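Local coordinates for nuclease-like protein (Chaetomium thermophilum, PDB 6GRB), which probably resolves four-way DNA junctions and cleaves 5' flaps as a GEN1-type nuclease, here as the piece carrying the nuclease core and C-terminal domain, at residues R66-G71 / R108-T113; V301-L306 / K327-G332; T360-I365 / P453-D458; P378-S383 / T446-G451. All coordinates share one frame; numbering follows the deposited sequence.

Contact 1. Residues R66-G71 / R108-T113; sequences RLLSLG and RLFGFT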
loop_
_atom_site.group_PDB
_atom_site.type_symbol
_atom_site.label_atom_id
_atom_site.label_comp_id
_atom_site.label_asym_id
_atom_site.label_seq_id
_atom_site.Cartn_x
_atom_site.Cartn_y
_atom_site.Cartn_z
ATOM N N ARG A 66 -3.560 -8.793 9.245
ATOM C CA ARG A 66 -2.156 -8.784 8.863
ATOM C C ARG A 66 -1.551 -7.391 9.031
ATOM O O ARG A 66 -0.427 -7.255 9.531
ATOM C CB ARG A 66 -1.984 -9.300 7.431
ATOM C CG ARG A 66 -0.522 -9.575 7.077
ATOM C CD ARG A 66 -0.365 -10.435 5.821
ATOM N NE ARG A 66 -0.945 -11.772 5.976
ATOM C CZ ARG A 66 -0.296 -12.850 6.427
ATOM N NH1 ARG A 66 0.990 -12.777 6.770
ATOM N NH2 ARG A 66 -0.935 -14.016 6.531
ATOM N N LEU A 67 -2.296 -6.339 8.659
ATOM C CA LEU A 67 -1.801 -4.981 8.883
ATOM C C LEU A 67 -1.700 -4.647 10.366
ATOM O O LEU A 67 -0.856 -3.837 10.759
ATOM C CB LEU A 67 -2.696 -3.954 8.183
ATOM C CG LEU A 67 -2.724 -3.912 6.648
ATOM C CD1 LEU A 67 -3.784 -2.905 6.163
ATOM C CD2 LEU A 67 -1.316 -3.631 6.041
ATOM N N LEU A 68 -2.577 -5.220 11.195
ATOM C CA LEU A 68 -2.441 -5.049 12.638
ATOM C C LEU A 68 -1.091 -5.552 13.122
ATOM O O LEU A 68 -0.434 -4.895 13.934
ATOM C CB LEU A 68 -3.562 -5.774 13.373
ATOM C CG LEU A 68 -4.847 -4.988 13.621
ATOM C CD1 LEU A 68 -5.630 -5.707 14.721
ATOM C CD2 LEU A 68 -4.596 -3.503 13.988
ATOM N N SER A 69 -0.648 -6.708 12.606
ATOM C CA SER A 69 0.549 -7.374 13.117
ATOM C C SER A 69 1.827 -6.813 12.535
ATOM O O SER A 69 2.898 -7.013 13.123
ATOM C CB SER A 69 0.481 -8.866 12.817
ATOM O OG SER A 69 -0.819 -9.327 13.152
ATOM N N LEU A 70 1.746 -6.163 11.373
ATOM C CA LEU A 70 2.869 -5.398 10.853
ATOM C C LEU A 70 3.038 -4.061 11.572
ATOM O O LEU A 70 4.091 -3.438 11.446
ATOM C CB LEU A 70 2.700 -5.187 9.337
ATOM C CG LEU A 70 2.540 -6.449 8.469
ATOM C CD1 LEU A 70 2.040 -6.114 7.098
ATOM C CD2 LEU A 70 3.854 -7.201 8.365
ATOM N N GLY A 71 2.052 -3.623 12.344
ATOM C CA GLY A 71 2.095 -2.293 12.938
ATOM C C GLY A 71 2.058 -1.151 11.937
ATOM O O GLY A 71 2.776 -0.157 12.106
ATOM N N ARG A 108 -13.431 1.127 10.082
ATOM C CA ARG A 108 -13.609 1.800 11.371
ATOM C C ARG A 108 -13.423 0.823 12.527
ATOM O O ARG A 108 -12.657 1.090 13.458
ATOM C CB ARG A 108 -14.993 2.463 11.446
ATOM N N LEU A 109 -14.092 -0.339 12.455
ATOM C CA LEU A 109 -14.009 -1.346 13.507
ATOM C C LEU A 109 -12.571 -1.712 13.852
ATOM O O LEU A 109 -12.277 -2.004 15.016
ATOM C CB LEU A 109 -14.794 -2.589 13.097
ATOM C CG LEU A 109 -16.315 -2.425 13.173
ATOM C CD1 LEU A 109 -17.031 -3.669 12.703
ATOM C CD2 LEU A 109 -16.712 -2.064 14.606
ATOM N N PHE A 110 -11.665 -1.694 12.870
ATOM C CA PHE A 110 -10.258 -1.975 13.100
ATOM C C PHE A 110 -9.493 -0.732 13.538
ATOM O O PHE A 110 -8.276 -0.799 13.715
ATOM C CB PHE A 110 -9.604 -2.559 11.830
ATOM C CG PHE A 110 -9.633 -4.064 11.742
ATOM C CD1 PHE A 110 -10.764 -4.725 11.288
ATOM C CD2 PHE A 110 -8.523 -4.818 12.101
ATOM C CE1 PHE A 110 -10.799 -6.111 11.221
ATOM C CE2 PHE A 110 -8.532 -6.194 12.002
ATOM C CZ PHE A 110 -9.672 -6.845 11.561
ATOM N N GLY A 111 -10.174 0.394 13.715
ATOM C CA GLY A 111 -9.484 1.640 14.005
ATOM C C GLY A 111 -8.617 2.146 12.875
ATOM O O GLY A 111 -7.589 2.778 13.136
ATOM N N PHE A 112 -8.973 1.862 11.617
ATOM C CA PHE A 112 -8.203 2.384 10.495
ATOM C C PHE A 112 -8.949 3.579 9.925
ATOM O O PHE A 112 -10.054 3.891 10.338
ATOM C CB PHE A 112 -7.943 1.308 9.422
ATOM C CG PHE A 112 -7.081 0.149 9.890
ATOM C CD1 PHE A 112 -6.220 0.281 10.961
ATOM C CD2 PHE A 112 -7.129 -1.078 9.237
ATOM C CE1 PHE A 112 -5.412 -0.793 11.374
ATOM C CE2 PHE A 112 -6.330 -2.166 9.648
ATOM C CZ PHE A 112 -5.471 -2.016 10.717
ATOM N N THR A 113 -8.318 4.272 8.990
ATOM C CA THR A 113 -8.852 5.509 8.441
ATOM C C THR A 113 -9.356 5.252 7.038
ATOM O O THR A 113 -8.714 4.541 6.264
ATOM C CB THR A 113 -7.791 6.607 8.408
ATOM O OG1 THR A 113 -7.249 6.755 9.724
ATOM C CG2 THR A 113 -8.389 7.929 7.939
#

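Contact 2. Residues V301-L306 / K327-G332; sequences VDIAGL and KVLAPG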
loop_
_atom_site.group_PDB
_atom_site.type_symbol
_atom_site.label_atom_id
_atom_site.label_comp_id
_atom_site.label_asym_id
_atom_site.label_seq_id
_atom_site.Cartn_x
_atom_site.Cartn_y
_atom_site.Cartn_z
ATOM N N VAL A 301 -9.039 -0.984 18.526
ATOM C CA VAL A 301 -9.865 -1.977 17.840
ATOM C C VAL A 301 -11.140 -2.235 18.642
ATOM O O VAL A 301 -11.094 -2.565 19.837
ATOM C CB VAL A 301 -9.058 -3.268 17.632
ATOM C CG1 VAL A 301 -9.888 -4.342 16.962
ATOM C CG2 VAL A 301 -7.782 -2.969 16.850
ATOM N N ASP A 302 -12.280 -2.102 17.975
ATOM C CA ASP A 302 -13.620 -2.329 18.520
ATOM C C ASP A 302 -13.910 -3.838 18.627
ATOM O O ASP A 302 -14.526 -4.448 17.739
ATOM C CB ASP A 302 -14.634 -1.621 17.628
ATOM C CG ASP A 302 -15.977 -1.397 18.301
ATOM O OD1 ASP A 302 -16.261 -2.015 19.360
ATOM O OD2 ASP A 302 -16.767 -0.601 17.740
ATOM N N ILE A 303 -13.503 -4.437 19.758
ATOM C CA ILE A 303 -13.627 -5.884 19.963
ATOM C C ILE A 303 -15.083 -6.337 19.882
ATOM O O ILE A 303 -15.407 -7.326 19.209
ATOM C CB ILE A 303 -12.997 -6.283 21.311
ATOM C CG1 ILE A 303 -11.581 -5.716 21.421
ATOM C CG2 ILE A 303 -12.972 -7.796 21.480
ATOM C CD1 ILE A 303 -10.641 -6.247 20.385
ATOM N N ALA A 304 -15.981 -5.655 20.598
ATOM C CA ALA A 304 -17.393 -6.035 20.560
ATOM C C ALA A 304 -18.019 -5.695 19.217
ATOM O O ALA A 304 -18.959 -6.370 18.784
ATOM C CB ALA A 304 -18.164 -5.355 21.698
ATOM N N GLY A 305 -17.517 -4.656 18.549
ATOM C CA GLY A 305 -18.034 -4.320 17.233
ATOM C C GLY A 305 -17.640 -5.345 16.189
ATOM O O GLY A 305 -18.464 -5.759 15.371
ATOM N N LEU A 306 -16.368 -5.767 16.203
ATOM C CA LEU A 306 -15.921 -6.863 15.347
ATOM C C LEU A 306 -16.621 -8.169 15.683
ATOM O O LEU A 306 -16.868 -8.978 14.778
ATOM C CB LEU A 306 -14.408 -7.044 15.458
ATOM C CG LEU A 306 -13.560 -6.118 14.599
ATOM C CD1 LEU A 306 -12.052 -6.359 14.888
ATOM C CD2 LEU A 306 -13.883 -6.329 13.142
ATOM N N LYS A 327 -8.856 -16.370 18.145
ATOM C CA LYS A 327 -7.635 -16.961 17.596
ATOM C C LYS A 327 -7.023 -16.066 16.524
ATOM O O LYS A 327 -5.806 -15.854 16.500
ATOM C CB LYS A 327 -7.921 -18.356 17.032
ATOM N N VAL A 328 -7.863 -15.509 15.648
ATOM C CA VAL A 328 -7.391 -14.742 14.500
ATOM C C VAL A 328 -6.967 -13.338 14.906
ATOM O O VAL A 328 -5.982 -12.799 14.391
ATOM C CB VAL A 328 -8.486 -14.717 13.423
ATOM C CG1 VAL A 328 -8.085 -13.783 12.277
ATOM C CG2 VAL A 328 -8.746 -16.125 12.928
ATOM N N LEU A 329 -7.680 -12.724 15.843
ATOM C CA LEU A 329 -7.394 -11.337 16.190
ATOM C C LEU A 329 -6.258 -11.198 17.190
ATOM O O LEU A 329 -5.629 -10.141 17.246
ATOM C CB LEU A 329 -8.656 -10.673 16.752
ATOM C CG LEU A 329 -8.648 -9.147 16.840
ATOM C CD1 LEU A 329 -8.484 -8.590 15.447
ATOM C CD2 LEU A 329 -9.922 -8.619 17.499
ATOM N N ALA A 330 -5.986 -12.225 17.999
ATOM C CA ALA A 330 -5.143 -12.026 19.177
ATOM C C ALA A 330 -3.717 -11.581 18.847
ATOM O O ALA A 330 -3.242 -10.612 19.468
ATOM C CB ALA A 330 -5.146 -13.296 20.037
ATOM N N PRO A 331 -2.980 -12.223 17.927
ATOM C CA PRO A 331 -1.627 -11.722 17.628
ATOM C C PRO A 331 -1.615 -10.272 17.170
ATOM O O PRO A 331 -0.679 -9.525 17.502
ATOM C CB PRO A 331 -1.130 -12.672 16.526
ATOM C CG PRO A 331 -1.978 -13.874 16.627
ATOM C CD PRO A 331 -3.321 -13.396 17.097
ATOM N N GLY A 332 -2.654 -9.846 16.438
ATOM C CA GLY A 332 -2.705 -8.475 15.955
ATOM C C GLY A 332 -2.841 -7.453 17.069
ATOM O O GLY A 332 -2.115 -6.458 17.099
#

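Contact 3. Residues T360-I365 / P453-D458; sequences TLVKGI and PVTVED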
loop_
_atom_site.group_PDB
_atom_site.type_symbol
_atom_site.label_atom_id
_atom_site.label_comp_id
_atom_site.label_asym_id
_atom_site.label_seq_id
_atom_site.Cartn_x
_atom_site.Cartn_y
_atom_site.Cartn_z
ATOM N N THR A 360 0.792 -8.206 31.085
ATOM C CA THR A 360 -0.587 -8.286 30.626
ATOM C C THR A 360 -0.687 -8.534 29.132
ATOM O O THR A 360 -1.775 -8.868 28.652
ATOM C CB THR A 360 -1.362 -7.007 30.996
ATOM O OG1 THR A 360 -2.767 -7.311 31.082
ATOM C CG2 THR A 360 -1.165 -5.919 29.952
ATOM N N LEU A 361 0.410 -8.386 28.388
ATOM C CA LEU A 361 0.391 -8.594 26.948
ATOM C C LEU A 361 1.209 -9.790 26.503
ATOM O O LEU A 361 0.930 -10.344 25.439
ATOM C CB LEU A 361 0.910 -7.341 26.218
ATOM N N VAL A 362 2.188 -10.212 27.300
ATOM C CA VAL A 362 3.205 -11.162 26.873
ATOM C C VAL A 362 3.616 -11.993 28.077
ATOM O O VAL A 362 4.085 -11.447 29.083
ATOM C CB VAL A 362 4.417 -10.425 26.274
ATOM C CG1 VAL A 362 5.651 -11.301 26.330
ATOM C CG2 VAL A 362 4.123 -9.918 24.855
ATOM N N LYS A 363 3.448 -13.310 28.003
ATOM C CA LYS A 363 3.838 -14.142 29.135
ATOM C C LYS A 363 5.284 -14.630 29.065
ATOM O O LYS A 363 5.872 -14.909 30.111
ATOM C CB LYS A 363 2.902 -15.342 29.257
ATOM C CG LYS A 363 1.440 -14.964 29.163
ATOM C CD LYS A 363 0.976 -14.119 30.348
ATOM C CE LYS A 363 -0.469 -13.667 30.140
ATOM N NZ LYS A 363 -1.008 -12.938 31.312
ATOM N N GLY A 364 5.881 -14.735 27.883
ATOM C CA GLY A 364 7.239 -15.243 27.808
ATOM C C GLY A 364 7.778 -15.185 26.394
ATOM O O GLY A 364 7.036 -15.009 25.418
ATOM N N ILE A 365 9.101 -15.336 26.311
ATOM C CA ILE A 365 9.842 -15.417 25.061
ATOM C C ILE A 365 10.654 -16.700 25.103
ATOM O O ILE A 365 11.224 -17.043 26.142
ATOM C CB ILE A 365 10.763 -14.194 24.860
ATOM C CG1 ILE A 365 9.971 -12.895 25.014
ATOM C CG2 ILE A 365 11.443 -14.241 23.507
ATOM C CD1 ILE A 365 10.866 -11.657 25.108
ATOM N N PRO A 453 9.515 -3.804 27.253
ATOM C CA PRO A 453 10.986 -3.722 27.279
ATOM C C PRO A 453 11.684 -4.578 28.331
ATOM O O PRO A 453 12.776 -5.091 28.045
ATOM C CB PRO A 453 11.239 -2.223 27.515
ATOM C CG PRO A 453 9.955 -1.682 28.072
ATOM C CD PRO A 453 8.895 -2.472 27.390
ATOM N N VAL A 454 11.142 -4.734 29.545
ATOM C CA VAL A 454 11.944 -5.451 30.531
ATOM C C VAL A 454 11.799 -6.962 30.382
ATOM O O VAL A 454 12.606 -7.714 30.946
ATOM C CB VAL A 454 11.658 -4.976 31.973
ATOM C CG1 VAL A 454 12.008 -3.505 32.107
ATOM C CG2 VAL A 454 10.230 -5.203 32.394
ATOM N N THR A 455 10.815 -7.425 29.605
ATOM C CA THR A 455 10.740 -8.843 29.257
ATOM C C THR A 455 11.827 -9.226 28.254
ATOM O O THR A 455 12.391 -10.324 28.329
ATOM C CB THR A 455 9.360 -9.165 28.696
ATOM O OG1 THR A 455 8.354 -8.658 29.582
ATOM C CG2 THR A 455 9.190 -10.658 28.555
ATOM N N VAL A 456 12.136 -8.333 27.305
ATOM C CA VAL A 456 13.185 -8.620 26.333
ATOM C C VAL A 456 14.565 -8.592 26.999
ATOM O O VAL A 456 15.465 -9.339 26.594
ATOM C CB VAL A 456 13.093 -7.650 25.134
ATOM C CG1 VAL A 456 14.089 -8.023 24.056
ATOM C CG2 VAL A 456 11.691 -7.650 24.553
ATOM N N GLU A 457 14.765 -7.755 28.030
ATOM C CA GLU A 457 16.035 -7.791 28.760
ATOM C C GLU A 457 16.222 -9.137 29.437
ATOM O O GLU A 457 17.268 -9.783 29.283
ATOM C CB GLU A 457 16.121 -6.673 29.811
ATOM C CG GLU A 457 15.603 -5.322 29.360
ATOM C CD GLU A 457 16.510 -4.171 29.760
ATOM O OE1 GLU A 457 16.875 -4.079 30.957
ATOM O OE2 GLU A 457 16.858 -3.356 28.862
ATOM N N ASP A 458 15.216 -9.569 30.208
ATOM C CA ASP A 458 15.344 -10.805 30.979
ATOM C C ASP A 458 15.602 -11.991 30.066
ATOM O O ASP A 458 16.423 -12.858 30.386
ATOM C CB ASP A 458 14.090 -11.045 31.826
ATOM C CG ASP A 458 13.832 -9.923 32.820
ATOM O OD1 ASP A 458 14.790 -9.467 33.480
ATOM O OD2 ASP A 458 12.661 -9.496 32.931
#

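Contact 4. Residues P378-S383 / T446-G451; sequences PELRVS and TILKLG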
loop_
_atom_site.group_PDB
_atom_site.type_symbol
_atom_site.label_atom_id
_atom_site.label_comp_id
_atom_site.label_asym_id
_atom_site.label_seq_id
_atom_site.Cartn_x
_atom_site.Cartn_y
_atom_site.Cartn_z
ATOM N N PRO A 378 14.607 -9.508 12.717
ATOM C CA PRO A 378 14.654 -10.306 13.952
ATOM C C PRO A 378 13.279 -10.405 14.593
ATOM O O PRO A 378 12.598 -9.404 14.795
ATOM C CB PRO A 378 15.638 -9.531 14.836
ATOM C CG PRO A 378 16.496 -8.797 13.866
ATOM C CD PRO A 378 15.616 -8.436 12.708
ATOM N N GLU A 379 12.867 -11.628 14.910
ATOM C CA GLU A 379 11.593 -11.860 15.567
ATOM C C GLU A 379 11.830 -12.651 16.836
ATOM O O GLU A 379 12.778 -13.436 16.930
ATOM C CB GLU A 379 10.613 -12.602 14.662
ATOM C CG GLU A 379 10.104 -11.771 13.491
ATOM C CD GLU A 379 9.188 -12.568 12.581
ATOM O OE1 GLU A 379 8.026 -12.153 12.397
ATOM O OE2 GLU A 379 9.631 -13.621 12.071
ATOM N N LEU A 380 10.972 -12.424 17.819
ATOM C CA LEU A 380 11.011 -13.162 19.069
ATOM C C LEU A 380 9.738 -13.989 19.201
ATOM O O LEU A 380 8.643 -13.524 18.850
ATOM C CB LEU A 380 11.178 -12.209 20.262
ATOM C CG LEU A 380 12.530 -11.474 20.390
ATOM C CD1 LEU A 380 12.587 -10.609 21.638
ATOM C CD2 LEU A 380 13.670 -12.471 20.387
ATOM N N ARG A 381 9.891 -15.219 19.679
ATOM C CA ARG A 381 8.773 -16.145 19.853
ATOM C C ARG A 381 8.081 -15.827 21.171
ATOM O O ARG A 381 8.639 -16.068 22.244
ATOM C CB ARG A 381 9.274 -17.590 19.841
ATOM C CG ARG A 381 8.191 -18.627 19.896
ATOM C CD ARG A 381 7.399 -18.647 18.608
ATOM N NE ARG A 381 6.643 -19.888 18.473
ATOM C CZ ARG A 381 5.795 -20.154 17.479
ATOM N NH1 ARG A 381 5.591 -19.254 16.520
ATOM N NH2 ARG A 381 5.143 -21.317 17.451
ATOM N N VAL A 382 6.902 -15.222 21.098
ATOM C CA VAL A 382 6.215 -14.815 22.318
ATOM C C VAL A 382 4.933 -15.560 22.648
ATOM O O VAL A 382 4.146 -15.913 21.770
ATOM C CB VAL A 382 5.907 -13.304 22.300
ATOM C CG1 VAL A 382 5.083 -12.916 23.518
ATOM C CG2 VAL A 382 7.197 -12.499 22.242
ATOM N N SER A 383 4.711 -15.745 23.945
ATOM C CA SER A 383 3.544 -16.421 24.487
ATOM C C SER A 383 2.575 -15.398 25.012
ATOM O O SER A 383 2.973 -14.347 25.438
ATOM C CB SER A 383 3.915 -17.385 25.611
ATOM O OG SER A 383 4.459 -16.724 26.725
ATOM N N THR A 446 11.956 -5.387 17.446
ATOM C CA THR A 446 11.947 -3.987 17.841
ATOM C C THR A 446 10.561 -3.535 18.277
ATOM O O THR A 446 10.444 -2.603 19.084
ATOM C CB THR A 446 12.506 -3.080 16.735
ATOM O OG1 THR A 446 11.741 -3.218 15.539
ATOM C CG2 THR A 446 13.950 -3.383 16.456
ATOM N N ILE A 447 9.500 -4.194 17.810
ATOM C CA ILE A 447 8.189 -3.883 18.376
ATOM C C ILE A 447 8.127 -4.323 19.840
ATOM O O ILE A 447 7.508 -3.657 20.676
ATOM C CB ILE A 447 7.060 -4.501 17.521
ATOM C CG1 ILE A 447 6.885 -3.708 16.233
ATOM C CG2 ILE A 447 5.737 -4.532 18.283
ATOM C CD1 ILE A 447 5.669 -4.077 15.452
ATOM N N LEU A 448 8.817 -5.399 20.191
ATOM C CA LEU A 448 8.791 -5.876 21.571
ATOM C C LEU A 448 9.677 -5.040 22.495
ATOM O O LEU A 448 9.409 -4.958 23.699
ATOM C CB LEU A 448 9.211 -7.347 21.623
ATOM C CG LEU A 448 8.381 -8.407 20.900
ATOM C CD1 LEU A 448 8.943 -9.777 21.226
ATOM C CD2 LEU A 448 6.926 -8.324 21.281
ATOM N N LYS A 449 10.740 -4.429 21.971
ATOM C CA LYS A 449 11.540 -3.571 22.829
ATOM C C LYS A 449 10.774 -2.320 23.236
ATOM O O LYS A 449 11.056 -1.758 24.299
ATOM C CB LYS A 449 12.852 -3.217 22.135
ATOM C CG LYS A 449 13.777 -4.416 21.947
ATOM C CD LYS A 449 15.053 -4.029 21.236
ATOM C CE LYS A 449 15.982 -5.211 21.070
ATOM N NZ LYS A 449 17.255 -4.886 20.347
ATOM N N LEU A 450 9.778 -1.915 22.437
ATOM C CA LEU A 450 8.985 -0.724 22.717
ATOM C C LEU A 450 7.879 -1.010 23.728
ATOM O O LEU A 450 7.644 -0.221 24.655
ATOM C CB LEU A 450 8.382 -0.187 21.411
ATOM C CG LEU A 450 9.376 0.225 20.314
ATOM C CD1 LEU A 450 8.634 0.772 19.092
ATOM C CD2 LEU A 450 10.429 1.216 20.847
ATOM N N GLY A 451 7.191 -2.132 23.560
ATOM C CA GLY A 451 5.982 -2.396 24.310
ATOM C C GLY A 451 6.220 -3.166 25.585
ATOM O O GLY A 451 5.621 -2.854 26.616
#

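Contact 1. Residues R66-G71 / R108-T113
Leu-68 drives its forked end between two phenylalanines, Phe-110 and Phe-112, each prong meeting a different ring. The first methyl, CD1, lies 4.0 Å from both CD2 and CE2 of Phe-110, and the branch carbon CG of Leu-68 sits at that ring's edge, in its plane, 4.0 Å from CD2. The second methyl, CD2, reaches the far end of the other ring at a slant, 3.7 Å from CZ of Phe-112. This CZ is a bump in its own right: it settles into the shallow hollow between Leu-68 CD2 and Leu-67 CB, the latter 4.2 Å away. With CG anti to the carbonyl carbon (chi1 -64°), the Phe-112 ring points at the helix, and the carbonyl oxygen of Phe-110 stands over one of its faces, 3.5 Å above the plane and displaced toward the rim. Gly-71 and Gly-111, both with positive phi, end their helices in Schellman motifs, so the chain turns away just beyond the packed residues. Around this core Phe-64 meets Phe-110 edge-to-face, Leu-306 of helix 303-313 touches Phe-110, and Phe-76 of strand 73-78 touches both Leu-67 and Phe-112, seating helix 55-70 against the sheet.

Contact 2. Residues V301-L306 / K327-G332
A capped helix start meets the middle of a long helix here: Ile-303 and Leu-306 from the first turn of helix 303-313, with Val-301 from just ahead of it, form a three-sided apolar seat for Leu-329 of helix 318-340. All three reach the same atom, the CD2 methyl of Leu-329. Ile-303 comes nearest, with CD1 at 3.8 Å from Leu-329 CD2. Leu-306 follows, its CD1 4.1 Å from that methyl. Val-301 closes the third side with CG1 at 4.3 Å from it. Leu-329 extends its CG anti to the backbone N (chi1 -165°), which carries the methyl across the gap between the two segments, whose nearest CA atoms, those of Ile-303 and Leu-329, are still 9.1 Å apart. Just beside the seat, Asp-302 caps the helix, its CB turned away from the 327-332 segment. Its OD1 accepts from Gly-305 N at 3.0 Å, the donor standing well above the carboxylate plane, while its backbone O takes the N-H of Leu-306 and opens the first helical turn. Asp-302 is also the centre of an inverse gamma turn, between Val-301 and the helix. Leu-333, one turn further along helix 318-340, touches both Val-301 and Ile-303. On the flank, Leu-68 of helix 55-70 packs on Val-301, and Leu-109 and Phe-110 rest on Leu-306.

Contact 3. Residues T360-I365 / P453-D458
Ile-365 and Thr-455 carry most of the apolar packing, with Val-362 and Val-456 as outriders. The delta methyl of Ile-365 does the touching: CD1 lies 4.0 Å from Thr-455 CG2 and 4.1 Å from Val-456 CG2, so it bridges two successive residues on the helix. Its CG1 is anti to the carbonyl carbon and the chain beyond is extended (chi2 168°), which drives CD1 right down to the helix surface. Val-362, coming from the loop before the strand, adds its CG1 at 4.2 Å from the same Thr-455 methyl.

Contacts with the helix backbone are equally close. Ile-365 CD1 is 3.8 Å from the carbonyl O of Thr-455 and 4.0 Å from CA of Val-456, a sign that the isoleucine rests on the main chain as well as between side chains.

Polar interactions separate the two branches of Thr-455. Its methyl, anti to the backbone N, faces the 360-365 segment, whereas OG1 is hydrogen-bonded to Glu-358, whose carboxylate also accepts from Val-454 N in the first turn of the helix. In the loop leading to the strand, Lys-363 forms a salt bridge with Glu-388.

Leu-380 of the adjacent strand 377-384 touches both Ile-365 and Val-456 and continues the apolar layer. Helix 453-464 laid on a small three-stranded antiparallel sheet resembles a chromodomain, and this domain is probably the counterpart of the chromodomain of human GEN1.

Contact 4. Residues P378-S383 / T446-G451
Leu-380 and Leu-448 mark the nearest approach of the two backbones, strand to helix, with their CA atoms 8.0 Å apart. The 378-383 segment is extended throughout, so Leu-380 and Val-382 both present their CB to the helix while Glu-379 and Arg-381 between them turn theirs away. The helix answers with one residue, Leu-448, which also points its CB at the strand. Its CD1 methyl wedges into the notch between the two strand residues, 3.4 Å from Leu-380 CB and likewise 3.4 Å from Val-382 CG2. Both distances are short for carbons, and the fit is tight. The approaches differ: Val-382 meets Leu-448 tip to tip, methyl against methyl, whereas Leu-380 runs across it, its own CD1 lying 3.8 Å from Leu-448 CD1. In Val-382 the CG2 branch sits beside the backbone N (CG1 being anti to it, chi1 175°), which is why this methyl lines the notch. All three side chains are buried, and Val-443 of strand 439-444 and Val-456 of helix 453-464 also touch Leu-448. On the far face of the strand, Glu-379 makes a salt bridge with Arg-369, and Arg-381 a cation-pi contact with Trp-442. The short helix 445-451 thus packs on the central strand of the three-stranded antiparallel sheet, in the hydrophobic core of a domain that is probably chromodomain-like.

In the fold
From the N terminus, contact 1 closes a loop of 36 residues that takes in strand 73-78, and pins the end of helix 55-70 to the turn after helix 104-109. Contact 2 follows in series, closing a mostly helical loop of 20 residues between consecutive helices; it leans on contact 1, where Leu-109 O probably accepts a hydrogen bond from Asp-302 N. Both probably belong to the nuclease part, away from the magnesium-binding Asp-141 and Asp-143. Contact 3 then spans 87 residues, with contact 4 and its 62-residue loop inside that span. These two share the C-terminal sheet: strands 364-371 and 377-384 are neighbours in it, and Gly-364 and Ser-383 meet backbone to backbone. Helix 318-340 leads from contact 2 toward that domain.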